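Local coordinates for N-terminal acetyltransferase-like protein (PDB 5NNP) that probably serves as the tetratricopeptide-repeat auxiliary subunit of an N-terminal acetyltransferase, a helical scaffold on which a catalytic partner would be mounted, at residues T150-A155 with E166-T171; A379-Y382 with M386-D389; A463-F468 with I487-E492; L561-L566 with M659-Y664. One frame throughout, in Å; residues are numbered along the deposited sequence.

Interaction 1 (T150-A155 with E166-T171); sequences TALAIA and EHILTT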
loop_
_atom_site.group_PDB
_atom_site.type_symbol
_atom_site.label_atom_id
_atom_site.label_comp_id
_atom_site.label_asym_id
_atom_site.label_seq_id
_atom_site.Cartn_x
_atom_site.Cartn_y
_atom_site.Cartn_z
ATOM N N THR A 150 5.092 15.488 21.584
ATOM C CA THR A 150 5.108 14.285 20.751
ATOM C C THR A 150 5.622 14.561 19.336
ATOM O O THR A 150 6.451 13.818 18.821
ATOM C CB THR A 150 3.714 13.680 20.668
ATOM O OG1 THR A 150 3.275 13.400 21.991
ATOM C CG2 THR A 150 3.711 12.391 19.825
ATOM N N ALA A 151 5.133 15.644 18.733
ATOM C CA ALA A 151 5.577 16.079 17.413
ATOM C C ALA A 151 7.088 16.320 17.346
ATOM O O ALA A 151 7.734 15.892 16.393
ATOM C CB ALA A 151 4.830 17.337 16.999
ATOM N N LEU A 152 7.647 16.999 18.356
ATOM C CA LEU A 152 9.088 17.238 18.385
ATOM C C LEU A 152 9.834 15.923 18.581
ATOM O O LEU A 152 10.891 15.729 17.991
ATOM C CB LEU A 152 9.494 18.240 19.477
ATOM C CG LEU A 152 11.028 18.396 19.650
ATOM C CD1 LEU A 152 11.731 18.932 18.382
ATOM C CD2 LEU A 152 11.417 19.211 20.872
ATOM N N ALA A 153 9.287 15.015 19.385
ATOM C CA ALA A 153 9.849 13.669 19.492
ATOM C C ALA A 153 9.822 12.920 18.139
ATOM O O ALA A 153 10.807 12.282 17.752
ATOM C CB ALA A 153 9.116 12.882 20.538
ATOM N N ILE A 154 8.706 13.027 17.415
ATOM C CA ILE A 154 8.600 12.404 16.096
ATOM C C ILE A 154 9.641 12.966 15.113
ATOM O O ILE A 154 10.292 12.203 14.388
ATOM C CB ILE A 154 7.187 12.577 15.505
ATOM C CG1 ILE A 154 6.181 11.719 16.273
ATOM C CG2 ILE A 154 7.162 12.210 14.043
ATOM C CD1 ILE A 154 4.782 12.266 16.243
ATOM N N ALA A 155 9.814 14.288 15.102
ATOM C CA ALA A 155 10.773 14.920 14.196
ATOM C C ALA A 155 12.181 14.420 14.468
ATOM O O ALA A 155 12.941 14.121 13.534
ATOM C CB ALA A 155 10.726 16.414 14.324
ATOM N N GLU A 166 13.588 10.131 22.598
ATOM C CA GLU A 166 13.208 9.513 23.852
ATOM C C GLU A 166 13.228 10.543 24.993
ATOM O O GLU A 166 12.344 10.571 25.849
ATOM C CB GLU A 166 14.120 8.342 24.182
ATOM C CG GLU A 166 13.612 7.581 25.382
ATOM C CD GLU A 166 14.570 6.548 25.891
ATOM O OE1 GLU A 166 15.454 6.106 25.114
ATOM O OE2 GLU A 166 14.428 6.182 27.077
ATOM N N HIS A 167 14.234 11.403 24.972
ATOM C CA HIS A 167 14.380 12.471 25.950
ATOM C C HIS A 167 13.165 13.411 25.982
ATOM O O HIS A 167 12.688 13.788 27.051
ATOM C CB HIS A 167 15.660 13.252 25.644
ATOM C CG HIS A 167 15.903 14.410 26.560
ATOM N ND1 HIS A 167 15.881 15.716 26.122
ATOM C CD2 HIS A 167 16.183 14.461 27.882
ATOM C CE1 HIS A 167 16.137 16.522 27.135
ATOM N NE2 HIS A 167 16.323 15.787 28.214
ATOM N N ILE A 168 12.667 13.787 24.804
ATOM C CA ILE A 168 11.536 14.702 24.713
ATOM C C ILE A 168 10.293 14.027 25.272
ATOM O O ILE A 168 9.528 14.653 26.010
ATOM C CB ILE A 168 11.292 15.166 23.264
ATOM C CG1 ILE A 168 12.450 16.053 22.788
ATOM C CG2 ILE A 168 9.990 15.923 23.145
ATOM C CD1 ILE A 168 12.830 17.177 23.798
ATOM N N LEU A 169 10.117 12.739 24.957
ATOM C CA LEU A 169 8.978 11.970 25.449
ATOM C C LEU A 169 9.018 11.818 26.960
ATOM O O LEU A 169 8.002 12.021 27.642
ATOM C CB LEU A 169 8.926 10.594 24.790
ATOM C CG LEU A 169 8.423 10.616 23.341
ATOM C CD1 LEU A 169 8.650 9.275 22.639
ATOM C CD2 LEU A 169 6.966 11.001 23.296
ATOM N N THR A 170 10.189 11.466 27.488
ATOM C CA THR A 170 10.307 11.285 28.919
ATOM C C THR A 170 10.179 12.617 29.655
ATOM O O THR A 170 9.659 12.668 30.775
ATOM C CB THR A 170 11.641 10.640 29.309
ATOM O OG1 THR A 170 11.754 9.344 28.704
ATOM C CG2 THR A 170 11.734 10.518 30.840
ATOM N N THR A 171 10.649 13.699 29.039
ATOM C CA THR A 171 10.573 15.005 29.693
ATOM C C THR A 171 9.115 15.371 29.930
ATOM O O THR A 171 8.759 15.834 31.017
ATOM C CB THR A 171 11.278 16.108 28.877
ATOM O OG1 THR A 171 12.686 15.852 28.873
ATOM C CG2 THR A 171 11.044 17.480 29.493
#
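His167 O, one residue before the Ile168 that packs on Ala153, accepts two bonds from Thr171: the helical one from N, and a second of 2.8 Å from OG1. The two arrive from opposite faces of the carbonyl plane, the hydroxyl from above it. This helix, 162-175, forms an antiparallel alpha-alpha hairpin with helix 146-159, of the kind that builds a TPR-type solenoid, and the short axes run 8.3 Å apart at 165°. Small against large is the principle at work between them. The small Ala153 is consistent with the close approach of the helices, Ala153 CB lying 3.7 Å from Leu169 CG. Ile168 straddles the seam with both branches: CG2, opposite the backbone N across the CA-CB bond, rests on the Ala153 backbone, while the CG1 arm crosses Leu152 at about a right angle. An alanine at Ile168 is likely to open a gap beneath Leu152, taking away as well the packing of this side chain on Trp149 and Tyr156. Behind Leu169, helix 185-200 covers the hairpin with Tyr193 and Ile197. At the far end of the isoleucine, Ile168 CD1 meets Leu152 CD2 at 3.8 Å.

Interaction 2 (A379-Y382 with M386-D389); sequences AQHY and MSRD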
loop_
_atom_site.group_PDB
_atom_site.type_symbol
_atom_site.label_atom_id
_atom_site.label_comp_id
_atom_site.label_asym_id
_atom_site.label_seq_id
_atom_site.Cartn_x
_atom_site.Cartn_y
_atom_site.Cartn_z
ATOM N N ALA A 379 -9.482 -30.666 -11.312
ATOM C CA ALA A 379 -9.459 -29.812 -12.494
ATOM C C ALA A 379 -8.359 -28.787 -12.336
ATOM O O ALA A 379 -7.586 -28.521 -13.259
ATOM C CB ALA A 379 -10.785 -29.132 -12.694
ATOM N N GLN A 380 -8.284 -28.231 -11.139
ATOM C CA GLN A 380 -7.319 -27.195 -10.849
ATOM C C GLN A 380 -5.914 -27.754 -10.709
ATOM O O GLN A 380 -4.953 -27.120 -11.136
ATOM C CB GLN A 380 -7.735 -26.441 -9.591
ATOM C CG GLN A 380 -8.859 -25.493 -9.884
ATOM C CD GLN A 380 -9.238 -24.683 -8.698
ATOM O OE1 GLN A 380 -9.697 -25.212 -7.681
ATOM N NE2 GLN A 380 -9.045 -23.383 -8.804
ATOM N N HIS A 381 -5.806 -28.937 -10.116
ATOM C CA HIS A 381 -4.522 -29.624 -9.993
ATOM C C HIS A 381 -3.821 -29.690 -11.342
ATOM O O HIS A 381 -2.677 -29.272 -11.487
ATOM C CB HIS A 381 -4.721 -31.038 -9.435
ATOM C CG HIS A 381 -3.450 -31.814 -9.254
ATOM N ND1 HIS A 381 -2.778 -31.876 -8.049
ATOM C CD2 HIS A 381 -2.744 -32.582 -10.119
ATOM C CE1 HIS A 381 -1.708 -32.638 -8.184
ATOM N NE2 HIS A 381 -1.663 -33.076 -9.430
ATOM N N TYR A 382 -4.531 -30.208 -12.332
ATOM C CA TYR A 382 -3.949 -30.443 -13.634
ATOM C C TYR A 382 -3.946 -29.201 -14.512
ATOM O O TYR A 382 -3.454 -29.226 -15.637
ATOM C CB TYR A 382 -4.687 -31.587 -14.302
ATOM C CG TYR A 382 -4.380 -32.886 -13.622
ATOM C CD1 TYR A 382 -3.136 -33.497 -13.787
ATOM C CD2 TYR A 382 -5.307 -33.494 -12.799
ATOM C CE1 TYR A 382 -2.834 -34.689 -13.160
ATOM C CE2 TYR A 382 -5.017 -34.682 -12.169
ATOM C CZ TYR A 382 -3.778 -35.276 -12.350
ATOM O OH TYR A 382 -3.491 -36.461 -11.718
ATOM N N MET A 386 2.612 -26.438 -12.050
ATOM C CA MET A 386 3.537 -27.348 -11.396
ATOM C C MET A 386 3.163 -28.796 -11.656
ATOM O O MET A 386 3.991 -29.695 -11.524
ATOM C CB MET A 386 3.579 -27.070 -9.894
ATOM C CG MET A 386 3.982 -25.643 -9.551
ATOM S SD MET A 386 5.193 -25.581 -8.225
ATOM C CE MET A 386 6.399 -26.758 -8.843
ATOM N N SER A 387 1.912 -29.016 -12.031
ATOM C CA SER A 387 1.428 -30.360 -12.327
ATOM C C SER A 387 0.544 -30.370 -13.570
ATOM O O SER A 387 -0.376 -31.175 -13.680
ATOM C CB SER A 387 0.661 -30.915 -11.129
ATOM O OG SER A 387 -0.136 -29.910 -10.528
ATOM N N ARG A 388 0.848 -29.482 -14.513
ATOM C CA ARG A 388 -0.046 -29.222 -15.635
ATOM C C ARG A 388 -0.259 -30.417 -16.550
ATOM O O ARG A 388 0.691 -31.084 -16.982
ATOM C CB ARG A 388 0.470 -28.046 -16.462
ATOM C CG ARG A 388 -0.465 -27.623 -17.581
ATOM C CD ARG A 388 -0.178 -26.195 -18.004
ATOM N NE ARG A 388 -0.586 -25.244 -16.974
ATOM C CZ ARG A 388 -0.219 -23.968 -16.955
ATOM N NH1 ARG A 388 0.570 -23.500 -17.910
ATOM N NH2 ARG A 388 -0.638 -23.163 -15.982
ATOM N N ASP A 389 -1.533 -30.669 -16.825
ATOM C CA ASP A 389 -1.961 -31.582 -17.871
ATOM C C ASP A 389 -3.308 -31.065 -18.356
ATOM O O ASP A 389 -4.353 -31.465 -17.855
ATOM C CB ASP A 389 -2.056 -33.017 -17.352
ATOM C CG ASP A 389 -2.440 -34.014 -18.436
ATOM O OD1 ASP A 389 -3.118 -33.621 -19.411
ATOM O OD2 ASP A 389 -2.067 -35.201 -18.307
#
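Tyr382 and Ser387 bury the most surface here, and with Asp389 they close the turn between helix 369-381 and helix 390-403, the interhelical turn of a predicted TPR motif. The worked lesson is how a loop satisfies the carbonyls at a helix end. Tyr382 O takes the backbone N-H of Asp389 at 2.7 Å in a nearly straight bond (169° at the hydrogen), tilted moderately from the carbonyl plane. The same oxygen receives a CA-H contact from Arg388, whose guanidinium chain turns back to bond the carbonyl of Asn383 through NE. Ser387 supplies the second bond: its OG donates to His381 O at 2.8 Å, from above the carbonyl plane. With chi1 at 40°, OG is flanked by both backbone arms of its own residue, and it comes to rest over the centre of one face of the His381 ring. That ring is held through ND1 by a hydrogen bond with Tyr333 OH, and its CD2 in turn covers a face of the Tyr382 ring. Asp389 is the N-cap of the next helix, its OD1 accepting from Arg392 N, while Arg392 also makes a cation-pi contact with Tyr382. The methylene of Asp389 does the touching: Asp389 CB lies 3.8 Å from Tyr382 CD1, and Ser387 O approaches Tyr382 CD1 to 3.6 Å.

Interaction 3 (A463-F468 with I487-E492); sequences ATMGLF and IWFLTE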
loop_
_atom_site.group_PDB
_atom_site.type_symbol
_atom_site.label_atom_id
_atom_site.label_comp_id
_atom_site.label_asym_id
_atom_site.label_seq_id
_atom_site.Cartn_x
_atom_site.Cartn_y
_atom_site.Cartn_z
ATOM N N ALA A 463 -17.201 -2.136 -21.288
ATOM C CA ALA A 463 -18.649 -2.171 -21.125
ATOM C C ALA A 463 -19.045 -3.199 -20.066
ATOM O O ALA A 463 -20.072 -3.062 -19.402
ATOM C CB ALA A 463 -19.327 -2.463 -22.441
ATOM N N THR A 464 -18.222 -4.229 -19.915
ATOM C CA THR A 464 -18.406 -5.200 -18.847
ATOM C C THR A 464 -18.224 -4.514 -17.486
ATOM O O THR A 464 -19.026 -4.686 -16.560
ATOM C CB THR A 464 -17.408 -6.360 -18.983
ATOM O OG1 THR A 464 -17.516 -6.946 -20.287
ATOM C CG2 THR A 464 -17.636 -7.423 -17.908
ATOM N N MET A 465 -17.159 -3.728 -17.372
ATOM C CA MET A 465 -16.888 -3.031 -16.130
ATOM C C MET A 465 -18.001 -2.020 -15.854
ATOM O O MET A 465 -18.312 -1.738 -14.696
ATOM C CB MET A 465 -15.525 -2.347 -16.181
ATOM C CG MET A 465 -14.358 -3.299 -16.356
ATOM S SD MET A 465 -13.798 -4.173 -14.873
ATOM C CE MET A 465 -13.107 -2.822 -13.915
ATOM N N GLY A 466 -18.597 -1.495 -16.923
ATOM C CA GLY A 466 -19.713 -0.573 -16.817
ATOM C C GLY A 466 -20.881 -1.146 -16.029
ATOM O O GLY A 466 -21.698 -0.399 -15.486
ATOM N N LEU A 467 -20.962 -2.475 -15.945
ATOM C CA LEU A 467 -22.005 -3.097 -15.142
ATOM C C LEU A 467 -21.848 -2.801 -13.632
ATOM O O LEU A 467 -22.808 -2.932 -12.872
ATOM C CB LEU A 467 -22.035 -4.603 -15.385
ATOM C CG LEU A 467 -22.854 -5.163 -16.569
ATOM C CD1 LEU A 467 -23.148 -4.116 -17.637
ATOM C CD2 LEU A 467 -22.151 -6.371 -17.173
ATOM N N PHE A 468 -20.656 -2.386 -13.201
ATOM C CA PHE A 468 -20.418 -2.117 -11.777
ATOM C C PHE A 468 -19.922 -0.711 -11.427
ATOM O O PHE A 468 -19.839 -0.385 -10.251
ATOM C CB PHE A 468 -19.444 -3.147 -11.208
ATOM C CG PHE A 468 -20.087 -4.471 -10.908
ATOM C CD1 PHE A 468 -20.363 -5.365 -11.927
ATOM C CD2 PHE A 468 -20.433 -4.813 -9.605
ATOM C CE1 PHE A 468 -20.967 -6.593 -11.659
ATOM C CE2 PHE A 468 -21.035 -6.021 -9.323
ATOM C CZ PHE A 468 -21.313 -6.918 -10.351
ATOM N N ILE A 487 -5.826 0.628 -10.758
ATOM C CA ILE A 487 -4.570 0.422 -11.476
ATOM C C ILE A 487 -4.519 -0.875 -12.316
ATOM O O ILE A 487 -3.915 -0.900 -13.383
ATOM C CB ILE A 487 -3.373 0.435 -10.486
ATOM C CG1 ILE A 487 -3.232 1.828 -9.857
ATOM C CG2 ILE A 487 -2.063 0.050 -11.184
ATOM C CD1 ILE A 487 -2.181 1.925 -8.773
ATOM N N TRP A 488 -5.132 -1.952 -11.843
ATOM C CA TRP A 488 -5.091 -3.194 -12.608
ATOM C C TRP A 488 -5.763 -2.960 -13.960
ATOM O O TRP A 488 -5.199 -3.299 -15.012
ATOM C CB TRP A 488 -5.738 -4.371 -11.851
ATOM C CG TRP A 488 -7.245 -4.498 -11.957
ATOM C CD1 TRP A 488 -8.168 -4.111 -11.024
ATOM C CD2 TRP A 488 -7.997 -5.063 -13.051
ATOM N NE1 TRP A 488 -9.439 -4.387 -11.472
ATOM C CE2 TRP A 488 -9.363 -4.969 -12.706
ATOM C CE3 TRP A 488 -7.648 -5.620 -14.287
ATOM C CZ2 TRP A 488 -10.374 -5.428 -13.547
ATOM C CZ3 TRP A 488 -8.662 -6.075 -15.123
ATOM C CH2 TRP A 488 -10.004 -5.975 -14.749
ATOM N N PHE A 489 -6.932 -2.332 -13.949
ATOM C CA PHE A 489 -7.643 -2.173 -15.202
ATOM C C PHE A 489 -6.911 -1.196 -16.111
ATOM O O PHE A 489 -6.768 -1.447 -17.301
ATOM C CB PHE A 489 -9.081 -1.702 -15.000
ATOM C CG PHE A 489 -9.799 -1.484 -16.293
ATOM C CD1 PHE A 489 -10.324 -2.559 -16.994
ATOM C CD2 PHE A 489 -9.913 -0.220 -16.839
ATOM C CE1 PHE A 489 -10.967 -2.377 -18.183
ATOM C CE2 PHE A 489 -10.562 -0.036 -18.053
ATOM C CZ PHE A 489 -11.087 -1.121 -18.720
ATOM N N LEU A 490 -6.458 -0.078 -15.543
ATOM C CA LEU A 490 -5.738 0.930 -16.318
ATOM C C LEU A 490 -4.505 0.318 -16.988
ATOM O O LEU A 490 -4.252 0.566 -18.168
ATOM C CB LEU A 490 -5.337 2.114 -15.439
ATOM C CG LEU A 490 -6.453 3.042 -14.933
ATOM C CD1 LEU A 490 -5.894 4.109 -13.995
ATOM C CD2 LEU A 490 -7.194 3.694 -16.069
ATOM N N THR A 491 -3.759 -0.500 -16.249
ATOM C CA THR A 491 -2.560 -1.124 -16.809
ATOM C C THR A 491 -2.921 -2.106 -17.923
ATOM O O THR A 491 -2.353 -2.050 -19.016
ATOM C CB THR A 491 -1.739 -1.857 -15.737
ATOM O OG1 THR A 491 -1.494 -0.982 -14.634
ATOM C CG2 THR A 491 -0.408 -2.303 -16.305
ATOM N N GLU A 492 -3.865 -3.003 -17.638
ATOM C CA GLU A 492 -4.338 -3.974 -18.623
ATOM C C GLU A 492 -4.887 -3.300 -19.877
ATOM O O GLU A 492 -4.605 -3.711 -20.998
ATOM C CB GLU A 492 -5.414 -4.864 -18.001
ATOM C CG GLU A 492 -4.868 -5.924 -17.065
ATOM C CD GLU A 492 -4.054 -6.966 -17.792
ATOM O OE1 GLU A 492 -3.255 -7.655 -17.143
ATOM O OE2 GLU A 492 -4.221 -7.116 -19.023
#
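A chi1 of -62° sets CG of Met465 against Phe489, and bends at chi2 (-79°) and chi3 then carry its sulfur and methyl to Trp488. On the other helix, a chi1 of 84° brings the six-membered edge of the Trp488 indole, at CZ2, up to the methionine. The flexible thioether thus serves two rings at once, a good example of how methionine fits itself to aromatic surroundings. Its methyl, Met465 CE, touches Trp488 CZ2 at 3.8 Å, and Met465 SD stands 5.1 Å from the centroid of the six-membered ring of that indole, approaching obliquely. Met465 CG meets Phe489 CE1 at 4.0 Å, the two side chains lying alongside and pointing opposite ways, with Met465 SD 5.2 Å from the centroid of the Phe489 ring. The Trp488 indole is also covered on one face by its own neighbour, Phe489 CB, which lies over its centre. An alanine in place of Met465 would probably leave Trp488 CZ2 and Phe489 CE1 facing a gap and both rings less firmly held in their rotation. Leu481 packs on both Met465 and Phe489, and Ala449, from helix 442-454, packs on the methionine; Trp488 also meets a ring on the chain of another protein, their planes about perpendicular. Here, then, is a double Met-aromatic contact, joining helix 458-465 to helix 487-499 inside a helical-repeat scaffold.

Interaction 4 (L561-L566 with M659-Y664); sequences LDAVNL and MKFLNY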
loop_
_atom_site.group_PDB
_atom_site.type_symbol
_atom_site.label_atom_id
_atom_site.label_comp_id
_atom_site.label_asym_id
_atom_site.label_seq_id
_atom_site.Cartn_x
_atom_site.Cartn_y
_atom_site.Cartn_z
ATOM N N LEU A 561 7.384 0.240 -16.401
ATOM C CA LEU A 561 8.240 -0.465 -17.342
ATOM C C LEU A 561 7.568 -0.544 -18.717
ATOM O O LEU A 561 8.247 -0.565 -19.736
ATOM C CB LEU A 561 8.589 -1.856 -16.823
ATOM C CG LEU A 561 9.446 -2.714 -17.754
ATOM C CD1 LEU A 561 10.761 -2.040 -18.148
ATOM C CD2 LEU A 561 9.725 -4.031 -17.078
ATOM N N ASP A 562 6.236 -0.572 -18.745
ATOM C CA ASP A 562 5.508 -0.498 -20.015
ATOM C C ASP A 562 5.805 0.820 -20.733
ATOM O O ASP A 562 6.226 0.819 -21.883
ATOM C CB ASP A 562 3.992 -0.634 -19.818
ATOM C CG ASP A 562 3.571 -2.001 -19.284
ATOM O OD1 ASP A 562 4.378 -2.956 -19.272
ATOM O OD2 ASP A 562 2.403 -2.123 -18.873
ATOM N N ALA A 563 5.561 1.940 -20.059
ATOM C CA ALA A 563 5.891 3.263 -20.609
ATOM C C ALA A 563 7.312 3.324 -21.201
ATOM O O ALA A 563 7.503 3.781 -22.320
ATOM C CB ALA A 563 5.729 4.350 -19.532
ATOM N N VAL A 564 8.304 2.860 -20.448
ATOM C CA VAL A 564 9.691 2.987 -20.874
ATOM C C VAL A 564 9.941 2.160 -22.135
ATOM O O VAL A 564 10.573 2.632 -23.081
ATOM C CB VAL A 564 10.667 2.577 -19.745
ATOM C CG1 VAL A 564 12.059 2.332 -20.293
ATOM C CG2 VAL A 564 10.696 3.657 -18.652
ATOM N N ASN A 565 9.417 0.940 -22.155
ATOM C CA ASN A 565 9.481 0.099 -23.344
ATOM C C ASN A 565 8.763 0.691 -24.568
ATOM O O ASN A 565 9.225 0.538 -25.703
ATOM C CB ASN A 565 8.905 -1.282 -23.029
ATOM C CG ASN A 565 9.873 -2.146 -22.249
ATOM O OD1 ASN A 565 11.095 -1.953 -22.310
ATOM N ND2 ASN A 565 9.337 -3.115 -21.518
ATOM N N LEU A 566 7.643 1.371 -24.343
ATOM C CA LEU A 566 6.880 1.960 -25.436
ATOM C C LEU A 566 7.557 3.217 -25.986
ATOM O O LEU A 566 7.474 3.488 -27.187
ATOM C CB LEU A 566 5.454 2.277 -24.982
ATOM C CG LEU A 566 4.494 2.897 -26.003
ATOM C CD1 LEU A 566 4.470 2.101 -27.314
ATOM C CD2 LEU A 566 3.081 3.034 -25.412
ATOM N N MET A 659 12.154 9.426 -18.898
ATOM C CA MET A 659 13.002 9.604 -17.718
ATOM C C MET A 659 12.257 9.627 -16.374
ATOM O O MET A 659 12.720 9.022 -15.411
ATOM C CB MET A 659 13.826 10.880 -17.861
ATOM C CG MET A 659 14.775 10.849 -19.045
ATOM S SD MET A 659 15.620 9.262 -19.148
ATOM C CE MET A 659 16.692 9.284 -17.710
ATOM N N LYS A 660 11.117 10.304 -16.292
ATOM C CA LYS A 660 10.402 10.345 -15.013
ATOM C C LYS A 660 9.904 8.951 -14.593
ATOM O O LYS A 660 9.869 8.634 -13.392
ATOM C CB LYS A 660 9.235 11.348 -15.061
ATOM C CG LYS A 660 8.027 10.946 -15.899
ATOM C CD LYS A 660 6.827 11.851 -15.596
ATOM C CE LYS A 660 5.547 11.363 -16.273
ATOM N NZ LYS A 660 4.391 12.299 -16.113
ATOM N N PHE A 661 9.546 8.114 -15.571
ATOM C CA PHE A 661 9.193 6.727 -15.277
ATOM C C PHE A 661 10.409 5.909 -14.845
ATOM O O PHE A 661 10.369 5.172 -13.851
ATOM C CB PHE A 661 8.552 6.060 -16.489
ATOM C CG PHE A 661 7.251 6.682 -16.927
ATOM C CD1 PHE A 661 7.234 7.716 -17.848
ATOM C CD2 PHE A 661 6.044 6.202 -16.441
ATOM C CE1 PHE A 661 6.035 8.273 -18.265
ATOM C CE2 PHE A 661 4.845 6.752 -16.852
ATOM C CZ PHE A 661 4.835 7.787 -17.766
ATOM N N LEU A 662 11.490 6.045 -15.610
ATOM C CA LEU A 662 12.698 5.256 -15.420
ATOM C C LEU A 662 13.419 5.571 -14.104
ATOM O O LEU A 662 13.845 4.660 -13.392
ATOM C CB LEU A 662 13.645 5.478 -16.598
ATOM C CG LEU A 662 14.969 4.731 -16.502
ATOM C CD1 LEU A 662 14.704 3.232 -16.522
ATOM C CD2 LEU A 662 15.918 5.168 -17.620
ATOM N N ASN A 663 13.561 6.857 -13.795
ATOM C CA ASN A 663 14.183 7.300 -12.545
ATOM C C ASN A 663 13.622 6.620 -11.299
ATOM O O ASN A 663 14.367 6.205 -10.409
ATOM C CB ASN A 663 14.037 8.814 -12.376
ATOM C CG ASN A 663 14.836 9.612 -13.396
ATOM O OD1 ASN A 663 15.851 9.149 -13.939
ATOM N ND2 ASN A 663 14.383 10.831 -13.651
ATOM N N TYR A 664 12.303 6.505 -11.227
ATOM C CA TYR A 664 11.685 5.813 -10.101
ATOM C C TYR A 664 11.973 4.330 -10.154
ATOM O O TYR A 664 12.111 3.682 -9.119
ATOM C CB TYR A 664 10.180 6.030 -10.084
ATOM C CG TYR A 664 9.753 7.383 -9.595
ATOM C CD1 TYR A 664 10.500 8.065 -8.640
ATOM C CD2 TYR A 664 8.591 7.976 -10.073
ATOM C CE1 TYR A 664 10.103 9.301 -8.178
ATOM C CE2 TYR A 664 8.192 9.205 -9.620
ATOM C CZ TYR A 664 8.955 9.862 -8.669
ATOM O OH TYR A 664 8.553 11.080 -8.201
#
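Ala563 and Phe661 form a CH-pi contact, the first of two kinds of apolar interaction joining helix 554-572 to helix 654-668. The methyl carbon, Ala563 CB, lies 3.6 Å from the centroid of the Phe661 ring and only 12° off its normal, so that it sits squarely over one face; within the ring, Phe661 CD2 is the nearest carbon to it. A chi1 of -63°, with CG opposite the carbonyl carbon, carries the phenyl group beneath this methyl. Aliphatic packing makes up the second kind. One branch of Val564 does the work: CG2 lies 3.9 Å from Phe661 CB and 4.0 Å from Leu662 CB, bridging two successive residues. Further aromatic contacts belong to neighbours, for His511 meets the Phe661 ring edge-to-face and Phe514 meets it obliquely, both from helix 503-523. One polar link joins the same two helices just outside the packed patch: Tyr556, on helix 554-572, hydrogen-bonds through OH to Phe661 O. The axes of the two short segments come within 8.8 Å of each other at 132°. Between 561-566 and 659-664 themselves no hydrogen bond forms, so this patch rests on fit of shape, while the Tyr556 hydroxyl adds a polar tie between the helices.

Three of the four contacts are buried and apolar, whereas interaction 2 lies at the surface and is the only one with hydrogen bonds across its segments, as suits a turn between helices rather than two packed helices. Interaction 1 joins consecutive antiparallel helices, interaction 4 helices far apart in sequence, and interaction 3 helices separated by a short intervening helix. Their apolar chemistry shifts accordingly: aliphatic in interaction 1, sulfur on aromatic rings in interaction 3, methyl over ring in interaction 4. Interactions 3 and 4 touch, through Thr491 CG2 and Asp562 OD2 at 3.8 Å. Interactions 1 and 2, their centres about 57 Å apart, lie on opposite sides of the chain's centre.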